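Local coordinates for monalysin (Pseudomonas entomophila, PDB 4MKO), which forms beta-barrel pores in host cell membranes, acting as a cytolytic and hemolytic toxin that damages the Drosophila gut during infection, at residues G2-Y7 with T197-D202; G49-P54 with S227-P232; R85-E88 with K94-V97; I110-G113 with E118-S121; M210-P215 with S219-F224. All coordinates share one frame; numbering follows the deposited sequence. Where two conformers were deposited one is given.

Contact 1 of 5, residues G2-Y7 with T197-D202; sequences GRFDQY and TPLDWD
Leu199 meets Phe4 and Tyr7 with its two methyl groups, and all the apolar contact between residues 2-7 and 197-202 passes through these three buried side chains. CD2 comes slightly closer, 3.8 Å from CZ of Phe4 and 3.5 Å from OH of Tyr7. CD1 shares the work, 3.8 Å from OH of Tyr7 and 3.9 Å from CZ of Phe4. The leucine comes from the direction opposite to both rings, so its forked end meets their far ends. The aromatics also pack on each other, Tyr7 CE2 standing 3.5 Å above the plane of the Phe4 ring, offset toward its rim.

Polar bonds do not cross between the segments; they shape residues 2-7 from within. Gln6 N and Gln6 NE2 both donate to Arg3 O, from opposite faces of its carbonyl plane, the side-chain bond measuring 3.0 Å between NE2 and O. With chi1 at -55°, CG of Tyr7 sits beside its backbone N, and the ring runs out to the leucine, where its hydroxyl is hydrogen-bonded to Gln28 OE1.

Phe56 meets Phe4 and Leu199, and Val204 of helix 201-211 touches the leucine. The 3-10 turn at residues 4-6 and Tyr7 after it pack against the loop leading into helix 201-211, joining the N-terminal end of the cleaved toxin to a late part of the aerolysin-like fold.

Contact 2 of 5, residues G49-P54 with S227-P232; sequences GTYTRP and SAYNDP. With ACT (acetate ion), chain I.
Tyr51 reaches from strand 46-67 to Ala228 and Tyr229, and its side chain carries the strand's half of the contact. At the root, chi1 of -69° places CG beside the backbone N; the bond to CB does not head for the other segment, but the ring brings its far end nearer to residues 227-232. CD2 comes first, 4.3 Å from CB of Ala228, whose methyl lies at the ring edge, near the ring plane. One atom further, CE2 and CZ are each 4.1 Å from CB of Tyr229. The tip goes closest: OH is 3.3 Å from CB of Tyr229 and 3.5 Å from its CD2, the two tyrosines running at a slant to one another. These are van der Waals approaches, and no hydrogen bond joins the segments.

Beyond the tyrosines, Asn230 ND2 donates a hydrogen bond to OXT of an acetate ion, probably from the crystallisation liquor, 2.9 Å away and nearly straight at 161°. Tyr229 is itself engaged by Arg235 in a cation-pi contact and by Tyr38 edge-to-face. The C-terminal 3-10 turn at Ala228 rests beside strand 46-67, which is bonded through its backbone to strand 29-43 along one edge and strand 136-151 along the other.

Contact 3 of 5, residues R85-E88 with K94-V97; sequences RSFE and KYSV
Phe87, on helix 85-90, and Tyr95, on the short strand 95-96, meet where no backbone bond joins the segments. Residues 85-88 keep helical angles throughout, whereas Tyr95 is extended. Both CB atoms nevertheless point toward the opposite segment. Residues 94-97 bond through the backbone to strand 29-43 and its end, Ser96 with Tyr42 and Lys94 with Gly44.

The contact is one aromatic pair. In both residues CG lies anti to the backbone N, chi1 being 173° in Phe87 and -174° in Tyr95, and this carries each ring to the other. The side chains cross at about a right angle. Phe87 presents its edge to a face of Tyr95 in an offset T-shaped arrangement, with ring centroids 5.2 Å apart and planes inclined at 68°. Its CZ and CE2 do the touching: CZ is 3.6 Å from Tyr95 CE2, and CE2 is 3.6 Å from Tyr95 CD2. The approach falls over the CD2-CE2 side of the tyrosine ring and not over its middle.

Around the pair, His83 meets the Phe87 ring, Phe162 meets Tyr95, and Ser180 of strand 173-191 touches both. Within the region inferred to form the pore, the pair joins helix 85-90 to strand 95-96 of the main sheet. Chemically the join is apolar, with the weak electrostatic attraction expected when ring-edge hydrogens face a pi cloud; the polar end of Tyr95 is satisfied by the hydroxyl of Tyr178, and the ring face receives the phenylalanine.

Contact 4 of 5, residues I110-G113 with E118-S121; sequences ISTG and ESWS
Thr112 and Ser119 turn their hydroxyls to each other across a loop that lies between helix 103-107 and strand 124-133, inside the region inferred to form the pore. Residues 118-121 make a type I beta turn, closed by the backbone bond from Ser121 N to Glu118 O, and Ser119 occupies its second position. Ser119 and Thr112 are the nearest residues along the two backbones, with CA atoms 6.4 Å apart, and their CB atoms each point toward the other segment.

The side chains meet through their oxygens. Thr112 has chi1 at 69°, which sets OG1 between its backbone N and carbonyl carbon and leaves CG2 beside the N. Ser119, with chi1 at -63°, holds OG beside its own backbone N, on the side facing the threonine. The methyl comes in as well: CG2 of Thr112 lies 3.9 Å from CB of Ser119, so the two carbons also lie near each other beside the polar bond.

Both hydroxyls have further partners. Ser119 OG also bonds to Thr115 O, and Thr112 OG1 to Phe114 N, so the pair is tied into the backbone of the chain between the segments. Each buried hydroxyl therefore has a second polar partner besides the other hydroxyl. Close by, Glu118 OE1 bonds to Thr115 N while its OE2 forms a salt bridge with Lys81 NZ, and Asn105 and Ile182 touch the threonine. The central bond itself is short: Thr112 OG1 donates to Ser119 OG over 2.7 Å.

Contact 5 of 5, residues M210-P215 with S219-F224; sequences MENYNP and SGHFSF
A buried carbonyl without a hydrogen-bond partner in the model, Phe222 O, lies at the edge of the Tyr213 ring, in its plane and 3.4 Å from CD1. Tyr213 is otherwise held by aromatic neighbours. Phe222 stacks on it almost parallel, offset, with planes at 9° and centroids 4.5 Å apart; Tyr213 CG and Phe222 CZ are 3.5 Å from each other. Phe222 CG takes the position between backbone N and carbonyl carbon, chi1 67°, and this brings its ring over the tyrosine. Phe224 instead points its edge at the Tyr213 face, planes 75° apart, its CD1 lying 3.8 Å from Tyr213 CZ. The tyrosine hydroxyl bonds to Asn218 OD1, inside the connecting turn.

Asn214 and Ser219 are the hydrogen-bonded antiparallel pair, N to O at 2.8 Å and O to N at 3.2 Å; Tyr213 and Gly220 are the non-hydrogen-bonded one. His221 N bonds to Asn212 O at 3.1 Å, and Gly220 CA makes a CA-H...O contact with Asn212 O, 3.3 Å. Phe222 and Phe224 in turn rest on Ala148 and Arg53 of the main sheet. The arrangement is a small antiparallel beta hairpin with an aromatic cluster, formed directly after helix 201-211.

Overall arrangement
Contacts 1 and 5 share helix 201-211, whose beginning follows Leu199 and whose end leads into the hairpin; their centres are about 16 Å apart, and Phe4 packs on Asn212. The hairpin is in turn joined to contact 2, where Arg53 NH1 lies 2.9 Å from Ser223 O, a probable hydrogen bond. At the start of helix 201-211, Trp201 packs on Ser86 and Phe87 and so links contact 1 to contact 3. Val97 touches Trp120, joining contacts 3 and 4, both in the inferred pore-forming region and about 14 Å apart, centre to centre. Contact 4 lies across the chain's centre from contacts 1 and 5. A bound mercury ion is about 8 Å from the Tyr7 side chain.

Contact 1 of 5, residues G2-Y7 with T197-D202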
# COMPACT_ATOMS: atom_id res chain seq x y z
N GLY A 2 13.18 4.40 11.41
CA GLY A 2 13.32 3.24 10.52
C GLY A 2 12.89 1.98 11.24
O GLY A 2 11.77 1.91 11.73
N ARG A 3 13.81 1.01 11.37
CA ARG A 3 13.60 -0.23 12.12
C ARG A 3 12.16 -0.76 11.96
O ARG A 3 11.36 -0.75 12.91
CB ARG A 3 13.95 -0.03 13.62
CG ARG A 3 15.39 0.46 13.88
CD ARG A 3 16.47 -0.61 13.73
NE ARG A 3 16.23 -1.77 14.58
CZ ARG A 3 16.60 -1.85 15.86
NH1 ARG A 3 17.19 -0.83 16.45
NH2 ARG A 3 16.35 -2.95 16.56
N PHE A 4 11.84 -1.22 10.75
CA PHE A 4 10.49 -1.73 10.45
C PHE A 4 10.18 -3.05 11.19
O PHE A 4 9.02 -3.48 11.22
CB PHE A 4 10.24 -1.80 8.93
CG PHE A 4 9.71 -0.50 8.33
CD1 PHE A 4 10.26 0.73 8.68
CD2 PHE A 4 8.67 -0.52 7.41
CE1 PHE A 4 9.80 1.92 8.09
CE2 PHE A 4 8.20 0.67 6.83
CZ PHE A 4 8.77 1.88 7.17
N ASP A 5 11.21 -3.63 11.87
CA ASP A 5 11.02 -4.81 12.71
C ASP A 5 10.12 -4.48 13.91
O ASP A 5 9.55 -5.38 14.53
CB ASP A 5 12.38 -5.44 13.14
CG ASP A 5 13.47 -4.51 13.69
OD1 ASP A 5 13.37 -3.29 13.49
OD2 ASP A 5 14.45 -5.03 14.25
N GLN A 6 9.94 -3.18 14.22
CA GLN A 6 9.07 -2.74 15.32
C GLN A 6 7.59 -2.95 15.02
O GLN A 6 6.79 -2.98 15.96
CB GLN A 6 9.31 -1.24 15.67
CG GLN A 6 8.68 -0.24 14.69
CD GLN A 6 9.11 1.17 14.98
OE1 GLN A 6 8.57 1.83 15.87
NE2 GLN A 6 10.08 1.67 14.21
N TYR A 7 7.21 -3.01 13.72
CA TYR A 7 5.80 -3.11 13.37
C TYR A 7 5.30 -4.54 13.41
O TYR A 7 6.05 -5.44 13.01
CB TYR A 7 5.52 -2.47 11.99
CG TYR A 7 6.00 -1.04 11.89
CD1 TYR A 7 5.44 -0.04 12.68
CD2 TYR A 7 7.04 -0.69 11.03
CE1 TYR A 7 5.90 1.27 12.62
CE2 TYR A 7 7.51 0.62 10.96
CZ TYR A 7 6.93 1.60 11.76
OH TYR A 7 7.37 2.90 11.68
N THR A 197 4.92 11.32 13.78
CA THR A 197 5.16 11.62 12.37
C THR A 197 4.84 10.38 11.52
O THR A 197 5.37 9.30 11.80
CB THR A 197 6.56 12.20 12.15
OG1 THR A 197 6.69 13.33 13.02
CG2 THR A 197 6.79 12.64 10.70
N PRO A 198 3.91 10.50 10.55
CA PRO A 198 3.57 9.32 9.76
C PRO A 198 4.68 8.92 8.80
O PRO A 198 5.58 9.70 8.48
CB PRO A 198 2.30 9.75 9.00
CG PRO A 198 2.46 11.22 8.84
CD PRO A 198 3.15 11.69 10.11
N LEU A 199 4.61 7.68 8.37
CA LEU A 199 5.52 7.16 7.37
C LEU A 199 5.10 7.77 6.03
O LEU A 199 3.94 8.14 5.85
CB LEU A 199 5.38 5.64 7.30
CG LEU A 199 5.80 4.87 8.56
CD1 LEU A 199 5.39 3.41 8.47
CD2 LEU A 199 7.31 4.98 8.81
N ASP A 200 6.05 7.87 5.09
CA ASP A 200 5.77 8.33 3.75
C ASP A 200 6.24 7.25 2.75
O ASP A 200 6.87 6.27 3.15
CB ASP A 200 6.38 9.72 3.46
CG ASP A 200 7.89 9.83 3.59
OD1 ASP A 200 8.58 8.81 3.37
OD2 ASP A 200 8.37 10.94 3.87
N TRP A 201 5.90 7.43 1.47
CA TRP A 201 6.18 6.45 0.44
C TRP A 201 7.67 6.14 0.26
O TRP A 201 8.02 4.97 0.10
CB TRP A 201 5.52 6.89 -0.86
CG TRP A 201 5.60 5.89 -1.98
CD1 TRP A 201 5.91 6.16 -3.28
CD2 TRP A 201 5.32 4.49 -1.92
NE1 TRP A 201 5.83 5.02 -4.04
CE2 TRP A 201 5.44 3.98 -3.23
CE3 TRP A 201 4.89 3.61 -0.89
CZ2 TRP A 201 5.25 2.63 -3.53
CZ3 TRP A 201 4.68 2.28 -1.19
CH2 TRP A 201 4.91 1.79 -2.49
N ASP A 202 8.54 7.17 0.27
CA ASP A 202 9.99 7.00 0.14
C ASP A 202 10.53 6.11 1.27
O ASP A 202 11.24 5.13 1.00
CB ASP A 202 10.68 8.38 0.14
CG ASP A 202 12.15 8.32 -0.23
OD1 ASP A 202 12.99 8.16 0.69
OD2 ASP A 202 12.45 8.43 -1.44

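Contact 2 of 5, residues G49-P54 with S227-P232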
# COMPACT_ATOMS: atom_id res chain seq x y z
N GLY A 49 3.95 -10.91 -16.95
CA GLY A 49 3.42 -11.90 -16.03
C GLY A 49 4.00 -11.57 -14.67
O GLY A 49 5.22 -11.68 -14.48
N THR A 50 3.15 -11.15 -13.73
CA THR A 50 3.60 -10.62 -12.44
C THR A 50 3.03 -11.31 -11.23
O THR A 50 1.82 -11.52 -11.15
CB THR A 50 3.28 -9.12 -12.40
OG1 THR A 50 3.78 -8.47 -13.57
CG2 THR A 50 3.79 -8.42 -11.14
N TYR A 51 3.89 -11.61 -10.24
CA TYR A 51 3.45 -12.14 -8.95
C TYR A 51 3.20 -10.91 -8.08
O TYR A 51 4.05 -10.01 -8.05
CB TYR A 51 4.52 -13.02 -8.29
CG TYR A 51 4.78 -14.34 -9.00
CD1 TYR A 51 5.74 -14.43 -10.00
CD2 TYR A 51 4.08 -15.49 -8.64
CE1 TYR A 51 6.00 -15.65 -10.65
CE2 TYR A 51 4.31 -16.71 -9.30
CZ TYR A 51 5.28 -16.78 -10.29
OH TYR A 51 5.51 -17.98 -10.92
N THR A 52 2.06 -10.86 -7.38
CA THR A 52 1.74 -9.74 -6.49
C THR A 52 1.29 -10.25 -5.15
O THR A 52 0.52 -11.20 -5.11
CB THR A 52 0.62 -8.86 -7.12
OG1 THR A 52 1.12 -8.26 -8.31
CG2 THR A 52 0.10 -7.76 -6.17
N ARG A 53 1.71 -9.60 -4.05
CA ARG A 53 1.17 -9.94 -2.74
C ARG A 53 1.11 -8.67 -1.90
O ARG A 53 1.96 -7.80 -2.08
CB ARG A 53 1.98 -11.05 -2.02
CG ARG A 53 3.44 -10.69 -1.73
CD ARG A 53 3.97 -11.49 -0.53
NE ARG A 53 3.31 -11.05 0.71
CZ ARG A 53 3.38 -11.68 1.89
NH1 ARG A 53 4.08 -12.81 2.01
NH2 ARG A 53 2.75 -11.19 2.94
N PRO A 54 0.14 -8.55 -0.96
CA PRO A 54 0.16 -7.39 -0.05
C PRO A 54 1.33 -7.57 0.89
O PRO A 54 1.64 -8.71 1.26
CB PRO A 54 -1.17 -7.49 0.74
CG PRO A 54 -1.94 -8.65 0.13
CD PRO A 54 -0.93 -9.51 -0.59
N SER A 227 3.67 -20.68 -5.83
CA SER A 227 2.59 -21.63 -6.17
C SER A 227 1.38 -20.93 -6.78
O SER A 227 0.54 -21.61 -7.39
CB SER A 227 2.20 -22.47 -4.97
OG SER A 227 1.45 -21.73 -4.03
N ALA A 228 1.29 -19.57 -6.67
CA ALA A 228 0.22 -18.79 -7.32
C ALA A 228 0.17 -19.15 -8.83
O ALA A 228 -0.92 -19.26 -9.38
CB ALA A 228 0.48 -17.29 -7.17
N TYR A 229 1.35 -19.34 -9.47
CA TYR A 229 1.38 -19.66 -10.91
C TYR A 229 0.57 -20.94 -11.25
O TYR A 229 -0.06 -20.99 -12.30
CB TYR A 229 2.82 -19.82 -11.43
CG TYR A 229 2.93 -19.74 -12.94
CD1 TYR A 229 2.73 -20.86 -13.74
CD2 TYR A 229 3.27 -18.54 -13.57
CE1 TYR A 229 2.82 -20.79 -15.13
CE2 TYR A 229 3.39 -18.46 -14.96
CZ TYR A 229 3.16 -19.59 -15.73
OH TYR A 229 3.28 -19.52 -17.10
N ASN A 230 0.64 -21.94 -10.37
CA ASN A 230 0.04 -23.27 -10.49
C ASN A 230 -1.36 -23.40 -9.87
O ASN A 230 -1.90 -24.51 -9.79
CB ASN A 230 1.00 -24.29 -9.92
CG ASN A 230 2.39 -24.22 -10.53
OD1 ASN A 230 2.56 -24.12 -11.75
ND2 ASN A 230 3.40 -24.14 -9.70
N ASP A 231 -1.93 -22.28 -9.41
CA ASP A 231 -3.24 -22.26 -8.76
C ASP A 231 -4.23 -21.43 -9.58
O ASP A 231 -4.22 -20.19 -9.50
CB ASP A 231 -3.14 -21.75 -7.31
CG ASP A 231 -4.43 -21.89 -6.50
OD1 ASP A 231 -5.44 -22.38 -7.07
OD2 ASP A 231 -4.42 -21.52 -5.31
N PRO A 232 -5.16 -22.09 -10.31
CA PRO A 232 -6.11 -21.32 -11.14
C PRO A 232 -6.89 -20.26 -10.35
O PRO A 232 -7.13 -19.19 -10.90
CB PRO A 232 -7.03 -22.38 -11.76
CG PRO A 232 -6.72 -23.67 -11.05
CD PRO A 232 -5.32 -23.55 -10.52
C ACT I . 4.50 -24.84 -6.22
O ACT I . 4.68 -25.52 -5.18
OXT ACT I . 3.44 -24.79 -6.87
CH3 ACT I . 5.67 -23.95 -6.74

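Contact 3 of 5, residues R85-E88 with K94-V97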
# COMPACT_ATOMS: atom_id res chain seq x y z
N ARG A 85 -1.27 9.07 -4.51
CA ARG A 85 -0.65 10.19 -5.20
C ARG A 85 0.88 10.00 -5.20
O ARG A 85 1.50 10.22 -6.24
CB ARG A 85 -1.02 11.52 -4.54
CG ARG A 85 -0.65 12.75 -5.38
CD ARG A 85 -1.58 12.94 -6.59
NE ARG A 85 -2.93 13.37 -6.23
CZ ARG A 85 -3.98 13.34 -7.05
NH1 ARG A 85 -3.85 12.86 -8.29
NH2 ARG A 85 -5.16 13.77 -6.64
N SER A 86 1.46 9.56 -4.07
CA SER A 86 2.91 9.34 -3.99
C SER A 86 3.37 8.26 -4.96
O SER A 86 4.40 8.47 -5.62
CB SER A 86 3.34 8.99 -2.57
OG SER A 86 3.06 10.06 -1.69
N PHE A 87 2.62 7.14 -5.08
CA PHE A 87 3.02 6.09 -6.03
C PHE A 87 3.02 6.66 -7.45
O PHE A 87 4.01 6.48 -8.17
CB PHE A 87 2.13 4.85 -5.96
CG PHE A 87 2.44 3.84 -7.05
CD1 PHE A 87 3.56 3.03 -6.96
CD2 PHE A 87 1.65 3.76 -8.19
CE1 PHE A 87 3.87 2.12 -7.97
CE2 PHE A 87 1.94 2.83 -9.20
CZ PHE A 87 3.05 2.01 -9.08
N GLU A 88 1.92 7.34 -7.84
CA GLU A 88 1.76 7.94 -9.17
C GLU A 88 2.88 8.90 -9.54
O GLU A 88 3.40 8.81 -10.65
CB GLU A 88 0.39 8.63 -9.29
CG GLU A 88 -0.69 7.65 -9.65
CD GLU A 88 -1.75 8.17 -10.61
OE1 GLU A 88 -2.03 9.39 -10.62
OE2 GLU A 88 -2.32 7.33 -11.34
N LYS A 94 5.13 4.16 -18.13
CA LYS A 94 3.69 3.97 -18.28
C LYS A 94 3.37 2.73 -17.41
O LYS A 94 4.11 1.75 -17.43
CB LYS A 94 3.34 3.74 -19.77
CG LYS A 94 1.86 3.74 -20.09
CD LYS A 94 1.64 3.57 -21.59
CE LYS A 94 0.22 3.20 -21.93
NZ LYS A 94 0.04 2.97 -23.39
N TYR A 95 2.32 2.82 -16.58
CA TYR A 95 1.98 1.75 -15.64
C TYR A 95 0.48 1.62 -15.49
O TYR A 95 -0.20 2.62 -15.23
CB TYR A 95 2.60 2.06 -14.26
CG TYR A 95 2.45 0.94 -13.24
CD1 TYR A 95 3.35 -0.13 -13.20
CD2 TYR A 95 1.43 0.97 -12.29
CE1 TYR A 95 3.21 -1.16 -12.27
CE2 TYR A 95 1.28 -0.06 -11.36
CZ TYR A 95 2.16 -1.13 -11.35
OH TYR A 95 2.01 -2.14 -10.43
N SER A 96 -0.04 0.38 -15.59
CA SER A 96 -1.46 0.10 -15.40
C SER A 96 -1.71 -1.35 -15.08
O SER A 96 -0.94 -2.22 -15.48
CB SER A 96 -2.29 0.55 -16.60
OG SER A 96 -1.99 -0.23 -17.74
N VAL A 97 -2.80 -1.61 -14.35
CA VAL A 97 -3.21 -2.97 -14.00
C VAL A 97 -4.72 -3.09 -14.14
O VAL A 97 -5.45 -2.15 -13.79
CB VAL A 97 -2.68 -3.48 -12.62
CG1 VAL A 97 -3.25 -2.69 -11.46
CG2 VAL A 97 -2.93 -4.98 -12.45

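Contact 4 of 5, residues I110-G113 with E118-S121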
# COMPACT_ATOMS: atom_id res chain seq x y z
N ILE A 110 -9.02 -8.62 2.61
CA ILE A 110 -8.95 -7.17 2.57
C ILE A 110 -9.93 -6.68 1.53
O ILE A 110 -10.06 -7.30 0.48
CB ILE A 110 -7.50 -6.70 2.27
CG1 ILE A 110 -6.57 -7.01 3.45
CG2 ILE A 110 -7.43 -5.21 1.84
CD1 ILE A 110 -5.09 -7.01 3.08
N SER A 111 -10.62 -5.58 1.82
CA SER A 111 -11.53 -4.93 0.88
C SER A 111 -11.10 -3.47 0.79
O SER A 111 -10.88 -2.84 1.83
CB SER A 111 -12.98 -5.04 1.36
OG SER A 111 -13.82 -4.28 0.52
N THR A 112 -10.99 -2.91 -0.44
CA THR A 112 -10.60 -1.52 -0.59
C THR A 112 -11.71 -0.56 -0.18
O THR A 112 -11.41 0.54 0.27
CB THR A 112 -10.19 -1.19 -2.04
OG1 THR A 112 -11.36 -1.25 -2.86
CG2 THR A 112 -9.11 -2.14 -2.59
N GLY A 113 -12.96 -0.97 -0.36
CA GLY A 113 -14.10 -0.10 -0.06
C GLY A 113 -14.45 0.79 -1.23
O GLY A 113 -15.38 1.60 -1.14
N GLU A 118 -12.36 1.45 -9.78
CA GLU A 118 -11.66 2.48 -9.03
C GLU A 118 -10.44 1.99 -8.23
O GLU A 118 -9.46 2.72 -8.15
CB GLU A 118 -12.62 3.09 -7.99
CG GLU A 118 -13.65 4.09 -8.51
CD GLU A 118 -14.67 4.51 -7.47
OE1 GLU A 118 -14.73 3.90 -6.38
OE2 GLU A 118 -15.43 5.46 -7.76
N SER A 119 -10.55 0.83 -7.58
CA SER A 119 -9.57 0.29 -6.63
C SER A 119 -8.11 0.31 -7.09
O SER A 119 -7.23 0.66 -6.28
CB SER A 119 -9.97 -1.12 -6.21
OG SER A 119 -11.22 -1.11 -5.53
N TRP A 120 -7.85 -0.06 -8.37
CA TRP A 120 -6.49 -0.18 -8.92
C TRP A 120 -6.23 0.78 -10.09
O TRP A 120 -5.26 0.62 -10.84
CB TRP A 120 -6.25 -1.64 -9.33
CG TRP A 120 -6.24 -2.60 -8.17
CD1 TRP A 120 -7.31 -3.24 -7.63
CD2 TRP A 120 -5.09 -3.00 -7.41
NE1 TRP A 120 -6.90 -4.05 -6.59
CE2 TRP A 120 -5.54 -3.91 -6.42
CE3 TRP A 120 -3.71 -2.71 -7.49
CZ2 TRP A 120 -4.66 -4.57 -5.55
CZ3 TRP A 120 -2.84 -3.35 -6.61
CH2 TRP A 120 -3.32 -4.26 -5.65
N SER A 121 -7.09 1.79 -10.22
CA SER A 121 -6.99 2.77 -11.28
C SER A 121 -6.05 3.91 -10.87
O SER A 121 -5.32 3.82 -9.86
CB SER A 121 -8.38 3.30 -11.63
OG SER A 121 -8.37 4.03 -12.85

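Contact 5 of 5, residues M210-P215 with S219-F224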
# COMPACT_ATOMS: atom_id res chain seq x y z
N MET A 210 14.03 -2.34 0.01
CA MET A 210 15.48 -2.23 -0.11
C MET A 210 16.22 -2.87 1.04
O MET A 210 17.18 -3.61 0.81
CB MET A 210 15.91 -0.76 -0.32
CG MET A 210 15.19 -0.05 -1.50
SD MET A 210 15.18 -0.96 -3.07
CE MET A 210 16.94 -0.77 -3.57
N GLU A 211 15.74 -2.63 2.27
CA GLU A 211 16.39 -3.14 3.48
C GLU A 211 15.83 -4.48 3.99
O GLU A 211 16.61 -5.25 4.55
CB GLU A 211 16.40 -2.07 4.58
CG GLU A 211 17.20 -0.85 4.16
CD GLU A 211 17.30 0.35 5.08
OE1 GLU A 211 16.96 0.23 6.28
OE2 GLU A 211 17.75 1.42 4.60
N ASN A 212 14.53 -4.76 3.82
CA ASN A 212 13.89 -5.96 4.38
C ASN A 212 13.47 -7.07 3.42
O ASN A 212 12.87 -8.06 3.87
CB ASN A 212 12.68 -5.58 5.18
CG ASN A 212 13.05 -5.22 6.57
OD1 ASN A 212 13.34 -6.09 7.39
ND2 ASN A 212 13.09 -3.91 6.84
N TYR A 213 13.68 -6.90 2.15
CA TYR A 213 13.36 -8.00 1.26
C TYR A 213 14.61 -8.31 0.48
O TYR A 213 15.32 -7.40 0.05
CB TYR A 213 12.16 -7.72 0.34
CG TYR A 213 11.88 -8.90 -0.57
CD1 TYR A 213 11.43 -10.12 -0.05
CD2 TYR A 213 12.13 -8.82 -1.93
CE1 TYR A 213 11.24 -11.23 -0.87
CE2 TYR A 213 11.92 -9.92 -2.77
CZ TYR A 213 11.49 -11.12 -2.23
OH TYR A 213 11.33 -12.21 -3.06
N ASN A 214 14.88 -9.59 0.33
CA ASN A 214 16.04 -10.10 -0.36
C ASN A 214 15.55 -11.01 -1.50
O ASN A 214 15.17 -12.15 -1.22
CB ASN A 214 16.91 -10.85 0.65
CG ASN A 214 18.24 -11.28 0.11
OD1 ASN A 214 18.40 -11.52 -1.08
ND2 ASN A 214 19.23 -11.40 0.99
N PRO A 215 15.52 -10.53 -2.77
CA PRO A 215 15.02 -11.38 -3.87
C PRO A 215 15.87 -12.62 -4.05
O PRO A 215 15.36 -13.67 -4.47
CB PRO A 215 15.11 -10.47 -5.11
CG PRO A 215 15.23 -9.09 -4.60
CD PRO A 215 15.91 -9.19 -3.26
N SER A 219 13.44 -13.92 0.79
CA SER A 219 13.25 -13.86 2.23
C SER A 219 13.46 -12.46 2.77
O SER A 219 13.77 -11.53 2.02
CB SER A 219 14.16 -14.86 2.93
OG SER A 219 15.49 -14.37 2.99
N GLY A 220 13.30 -12.36 4.07
CA GLY A 220 13.37 -11.15 4.86
C GLY A 220 12.12 -11.16 5.70
O GLY A 220 11.74 -12.20 6.25
N HIS A 221 11.40 -10.04 5.69
CA HIS A 221 10.17 -9.92 6.44
C HIS A 221 8.94 -10.53 5.72
O HIS A 221 7.88 -10.64 6.32
CB HIS A 221 9.94 -8.46 6.82
CG HIS A 221 9.39 -8.32 8.20
ND1 HIS A 221 8.11 -8.73 8.51
CD2 HIS A 221 9.97 -7.81 9.32
CE1 HIS A 221 7.94 -8.46 9.79
NE2 HIS A 221 9.03 -7.91 10.32
N PHE A 222 9.10 -10.90 4.45
CA PHE A 222 8.04 -11.55 3.67
C PHE A 222 8.68 -12.36 2.56
O PHE A 222 9.84 -12.10 2.19
CB PHE A 222 7.04 -10.53 3.07
CG PHE A 222 7.60 -9.62 1.99
CD1 PHE A 222 7.56 -9.99 0.65
CD2 PHE A 222 8.13 -8.37 2.32
CE1 PHE A 222 8.05 -9.14 -0.35
CE2 PHE A 222 8.62 -7.52 1.31
CZ PHE A 222 8.59 -7.91 -0.01
N SER A 223 7.89 -13.29 2.00
CA SER A 223 8.30 -14.12 0.87
C SER A 223 7.14 -14.20 -0.11
O SER A 223 5.97 -14.22 0.31
CB SER A 223 8.64 -15.54 1.34
OG SER A 223 9.75 -15.57 2.23
N PHE A 224 7.46 -14.28 -1.40
CA PHE A 224 6.41 -14.50 -2.39
C PHE A 224 6.09 -15.98 -2.38
O PHE A 224 6.98 -16.83 -2.17
CB PHE A 224 6.90 -14.15 -3.78
CG PHE A 224 6.94 -12.67 -4.08
CD1 PHE A 224 8.07 -11.92 -3.79
CD2 PHE A 224 5.84 -12.03 -4.65
CE1 PHE A 224 8.12 -10.56 -4.10
CE2 PHE A 224 5.89 -10.66 -4.95
CZ PHE A 224 7.04 -9.94 -4.67